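Local atomic coordinates of major centromere autoantigen B (Homo sapiens, PDB entry 1UFI), a protein that probably binds centromeric DNA as a dimer, its two copies being joined through the small helical dimerization domain described here. Residues A14-V19 and L37-D42; R21-F26 and D30-H35. One frame throughout, in Å; residues are numbered along the deposited sequence.

Contact 1. Residues A14-V19 and L37-D42; sequences AYFAMV and LHLEHD
F16 reaches from helix 9-23 straight at helix 30-49, and its ring is gripped by E40 and L39, two successive residues of the second helix. The backbones are close here, with 7.6 Å between F16 CA and E40 CA. Because chi1 of F16 is -171°, CG is turned away from the backbone N and the ring projects into the gap between the helices. The E40 chain crosses the ring at about a right angle, passing F16 CE1: E40 CB lies 3.6 Å from F16 CE1, and E40 CG is 3.9 Å from F16 CE1. At the far end E40 OE2 sits at the ring edge, near its plane, 3.5 Å from F16 CE1. The carboxylate is turned steeply against the ring, the planes being 74° apart. On its CE2 side the ring meets L39, whose CD2 is 3.9 Å from F16 CE2 in an oblique approach. I36 and L43 of the same helix also touch F16, while L39 packs on L39 of the second subunit. E40 OE2 forms a salt bridge with K20 NZ, one turn beyond F16, so the ion pair ties helix 30-49 to helix 9-23 beside the ring. The chemistry is that of a buried aromatic wedge: apolar packing joins the hairpin, the aliphatic part of E40 shields the ring, and the carboxylate charge of E40, probably steadied by K20, stays at the more open margin.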
# COMPACT_ATOMS: atom_id res chain seq x y z
N ALA A 14 7.49 -5.90 3.68
CA ALA A 14 8.17 -6.41 2.47
C ALA A 14 7.29 -6.19 1.26
O ALA A 14 7.74 -5.68 0.23
CB ALA A 14 8.53 -7.90 2.63
N TYR A 15 6.04 -6.59 1.39
CA TYR A 15 4.98 -6.40 0.33
C TYR A 15 4.82 -4.93 0.01
O TYR A 15 4.74 -4.54 -1.12
CB TYR A 15 3.67 -6.95 0.82
CG TYR A 15 3.71 -8.44 1.17
CD1 TYR A 15 4.70 -9.28 0.66
CD2 TYR A 15 2.74 -8.97 1.99
CE1 TYR A 15 4.72 -10.67 1.01
CE2 TYR A 15 2.75 -10.33 2.33
CZ TYR A 15 3.71 -11.13 1.85
OH TYR A 15 3.62 -12.46 2.23
N PHE A 16 4.73 -4.09 1.03
CA PHE A 16 4.64 -2.66 0.78
C PHE A 16 5.83 -2.06 0.01
O PHE A 16 5.66 -1.18 -0.88
CB PHE A 16 4.47 -1.89 2.13
CG PHE A 16 4.16 -0.44 1.88
CD1 PHE A 16 5.14 0.53 1.90
CD2 PHE A 16 2.85 -0.11 1.49
CE1 PHE A 16 4.81 1.87 1.54
CE2 PHE A 16 2.50 1.22 1.20
CZ PHE A 16 3.51 2.19 1.19
N ALA A 17 7.03 -2.57 0.28
CA ALA A 17 8.24 -2.19 -0.46
C ALA A 17 8.06 -2.50 -1.97
O ALA A 17 8.45 -1.70 -2.82
CB ALA A 17 9.49 -2.90 0.16
N MET A 18 7.43 -3.63 -2.26
CA MET A 18 7.21 -4.05 -3.63
C MET A 18 6.11 -3.17 -4.26
O MET A 18 6.20 -2.82 -5.43
CB MET A 18 6.84 -5.55 -3.68
CG MET A 18 8.01 -6.46 -3.28
SD MET A 18 9.40 -6.34 -4.45
CE MET A 18 10.22 -5.76 -3.82
N VAL A 19 5.05 -2.85 -3.52
CA VAL A 19 4.05 -1.87 -4.00
C VAL A 19 4.74 -0.52 -4.36
O VAL A 19 4.42 0.08 -5.41
CB VAL A 19 2.90 -1.60 -2.94
CG1 VAL A 19 1.99 -0.46 -3.42
CG2 VAL A 19 2.13 -2.87 -2.60
N LEU A 37 3.95 7.72 1.19
CA LEU A 37 4.60 8.06 2.47
C LEU A 37 3.59 8.04 3.64
O LEU A 37 3.99 7.56 4.69
CB LEU A 37 5.36 9.38 2.38
CG LEU A 37 6.77 9.17 1.75
CD1 LEU A 37 7.19 10.29 0.85
CD2 LEU A 37 7.84 9.01 2.79
N HIS A 38 2.35 8.47 3.40
CA HIS A 38 1.30 8.37 4.42
C HIS A 38 0.95 6.93 4.77
O HIS A 38 0.82 6.58 5.94
CB HIS A 38 0.07 9.21 4.02
CG HIS A 38 0.29 10.67 4.27
ND1 HIS A 38 0.14 11.24 5.53
CD2 HIS A 38 0.78 11.65 3.46
CE1 HIS A 38 0.46 12.53 5.45
NE2 HIS A 38 0.84 12.80 4.21
N LEU A 39 0.75 6.08 3.77
CA LEU A 39 0.38 4.67 4.11
C LEU A 39 1.51 3.93 4.84
O LEU A 39 1.25 3.17 5.77
CB LEU A 39 -0.15 3.95 2.85
CG LEU A 39 -0.84 2.66 3.28
CD1 LEU A 39 -2.02 2.95 4.13
CD2 LEU A 39 -1.23 1.92 1.95
N GLU A 40 2.75 4.20 4.45
CA GLU A 40 3.94 3.58 5.06
C GLU A 40 3.96 3.96 6.53
O GLU A 40 4.23 3.11 7.40
CB GLU A 40 5.22 4.03 4.39
CG GLU A 40 6.38 3.17 4.85
CD GLU A 40 7.68 3.43 4.08
OE1 GLU A 40 8.75 3.58 4.72
OE2 GLU A 40 7.68 3.50 2.83
N HIS A 41 3.63 5.22 6.80
CA HIS A 41 3.66 5.77 8.15
C HIS A 41 2.60 5.09 8.97
O HIS A 41 2.92 4.60 10.05
CB HIS A 41 3.39 7.27 8.14
CG HIS A 41 3.32 7.86 9.51
ND1 HIS A 41 4.44 8.31 10.17
CD2 HIS A 41 2.27 8.06 10.34
CE1 HIS A 41 4.08 8.76 11.36
NE2 HIS A 41 2.78 8.60 11.50
N ASP A 42 1.40 4.93 8.39
CA ASP A 42 0.28 4.32 9.12
C ASP A 42 0.68 2.90 9.46
O ASP A 42 0.44 2.41 10.58
CB ASP A 42 -1.04 4.26 8.28
CG ASP A 42 -1.63 5.63 8.00
OD1 ASP A 42 -1.46 6.56 8.82
OD2 ASP A 42 -2.27 5.86 6.96

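Contact 2. Residues R21-F26 and D30-H35; sequences RYLTSF and DRVQSH
L23 and V32 meet between the two helices near the turn of the hairpin, L23 CG lying 4.0 Å from V32 CG1. Both side chains leave the backbone toward the opposite segment; V32 has chi1 -178°, which swings CG1 away from its own N and onto the leucine. Beside this buried pair is a looser one at the surface, where the methyl CG2 of T24 lies 4.1 Å from Q33 OE1. The glutamine gets there by bending at chi2 (84°), which brings its amide end back across the threonine at about a right angle. T24 OG1, just past the helix end, hydrogen-bonds to K20 O in the last turn of helix 9-23. Further out, Y22 O ties down the helix end by accepting both S25 N and S25 OG, the hydroxyl 2.7 Å away on a lone pair. A type I turn from L23 to F26 takes the chain off the helix, and F26 CE1 lies over one face of the Y22 ring. At the start of the other helix D29 OD1 accepts V32 N. The contact joins the C-terminal end of helix 9-23 to the first turns of helix 30-49, with L39 of the second subunit packing against L23.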
# COMPACT_ATOMS: atom_id res chain seq x y z
N ARG A 21 7.88 -0.09 -5.17
CA ARG A 21 8.77 -0.35 -6.31
C ARG A 21 7.98 -0.29 -7.60
O ARG A 21 8.46 0.26 -8.63
CB ARG A 21 9.45 -1.72 -6.16
CG ARG A 21 9.96 -2.26 -7.48
CD ARG A 21 11.05 -3.28 -7.33
NE ARG A 21 11.68 -3.16 -6.03
CZ ARG A 21 12.68 -3.90 -5.59
NH1 ARG A 21 13.68 -3.39 -4.88
NH2 ARG A 21 12.69 -5.18 -5.89
N TYR A 22 6.77 -0.82 -7.55
CA TYR A 22 5.87 -0.80 -8.69
C TYR A 22 5.45 0.63 -9.07
O TYR A 22 5.63 1.10 -10.23
CB TYR A 22 4.66 -1.74 -8.49
CG TYR A 22 3.66 -1.67 -9.61
CD1 TYR A 22 3.88 -2.39 -10.79
CD2 TYR A 22 2.52 -0.87 -9.51
CE1 TYR A 22 3.00 -2.30 -11.80
CE2 TYR A 22 1.58 -0.82 -10.55
CZ TYR A 22 1.90 -1.52 -11.71
OH TYR A 22 1.04 -1.46 -12.76
N LEU A 23 4.93 1.34 -8.11
CA LEU A 23 4.42 2.67 -8.32
C LEU A 23 5.49 3.64 -8.77
O LEU A 23 5.25 4.40 -9.72
CB LEU A 23 3.84 3.15 -6.98
CG LEU A 23 2.42 3.66 -6.98
CD1 LEU A 23 1.57 3.37 -8.26
CD2 LEU A 23 1.75 3.29 -5.62
N THR A 24 6.64 3.64 -8.11
CA THR A 24 7.73 4.57 -8.50
C THR A 24 8.45 4.10 -9.79
O THR A 24 9.43 4.72 -10.20
CB THR A 24 8.79 4.72 -7.37
OG1 THR A 24 9.34 3.43 -7.08
CG2 THR A 24 8.13 5.13 -6.10
N SER A 25 7.98 3.02 -10.43
CA SER A 25 8.59 2.59 -11.71
C SER A 25 7.97 3.42 -12.84
O SER A 25 8.46 3.37 -14.03
CB SER A 25 8.38 1.09 -11.96
OG SER A 25 7.08 0.80 -12.47
N PHE A 26 6.88 4.11 -12.50
CA PHE A 26 6.15 5.00 -13.39
C PHE A 26 6.55 6.42 -13.05
O PHE A 26 7.04 6.67 -11.94
CB PHE A 26 4.63 4.87 -13.20
CG PHE A 26 4.11 3.50 -13.63
CD1 PHE A 26 3.96 2.48 -12.69
CD2 PHE A 26 3.86 3.22 -14.98
CE1 PHE A 26 3.56 1.20 -13.06
CE2 PHE A 26 3.44 1.95 -15.38
CZ PHE A 26 3.28 0.94 -14.42
N ASP A 30 3.64 14.28 -7.19
CA ASP A 30 3.85 14.47 -5.72
C ASP A 30 2.71 14.00 -4.85
O ASP A 30 2.94 13.69 -3.69
CB ASP A 30 4.04 15.95 -5.34
CG ASP A 30 5.34 16.53 -5.88
OD1 ASP A 30 6.28 15.76 -6.20
OD2 ASP A 30 5.52 17.77 -5.99
N ARG A 31 1.50 14.00 -5.37
CA ARG A 31 0.36 13.47 -4.65
C ARG A 31 0.50 11.98 -4.43
O ARG A 31 0.21 11.47 -3.33
CB ARG A 31 -0.92 13.74 -5.40
CG ARG A 31 -2.18 13.70 -4.53
CD ARG A 31 -3.18 14.82 -4.85
NE ARG A 31 -4.55 14.33 -4.98
CZ ARG A 31 -5.44 14.30 -3.98
NH1 ARG A 31 -5.10 14.71 -2.76
NH2 ARG A 31 -6.66 13.85 -4.20
N VAL A 32 0.92 11.26 -5.47
CA VAL A 32 1.16 9.79 -5.31
C VAL A 32 2.27 9.53 -4.30
O VAL A 32 2.14 8.65 -3.45
CB VAL A 32 1.47 9.09 -6.71
CG1 VAL A 32 1.66 7.56 -6.47
CG2 VAL A 32 0.29 9.36 -7.63
N GLN A 33 3.37 10.27 -4.39
CA GLN A 33 4.46 10.11 -3.46
C GLN A 33 3.94 10.29 -2.04
O GLN A 33 4.33 9.56 -1.12
CB GLN A 33 5.51 11.16 -3.73
CG GLN A 33 6.91 10.71 -3.33
CD GLN A 33 7.54 9.89 -4.46
OE1 GLN A 33 8.01 8.77 -4.25
NE2 GLN A 33 7.49 10.44 -5.68
N SER A 34 3.14 11.32 -1.87
CA SER A 34 2.58 11.64 -0.54
C SER A 34 1.72 10.48 -0.02
O SER A 34 1.78 10.08 1.16
CB SER A 34 1.74 12.90 -0.60
OG SER A 34 1.40 13.22 0.77
N HIS A 35 0.89 9.96 -0.91
CA HIS A 35 0.03 8.82 -0.59
C HIS A 35 0.85 7.61 -0.18
O HIS A 35 0.47 6.89 0.74
CB HIS A 35 -0.80 8.45 -1.80
CG HIS A 35 -1.87 9.45 -2.15
ND1 HIS A 35 -2.48 9.47 -3.38
CD2 HIS A 35 -2.45 10.44 -1.43
CE1 HIS A 35 -3.36 10.45 -3.42
NE2 HIS A 35 -3.40 11.03 -2.23

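Overall arrangement
Contacts 1 and 2 are successive levels of one helical hairpin, with centres 11 Å apart. The centre of contact 1 lies about 1 Å from the centre of the chain, that of contact 2 about 11 Å, toward the connecting turn and nested within the loop that contact 1 closes. K20, between the two first segments, serves both: its side chain pairs with E40 and its backbone O accepts T24 OG1. The second subunit links them again. D42 from contact 1 hydrogen-bonds H35 of the second subunit, a residue of contact 2, and the reciprocal bond is made as well; H38 and H35 rings also meet across this interface. This is the dimerization domain, and these contacts hold part of its interface.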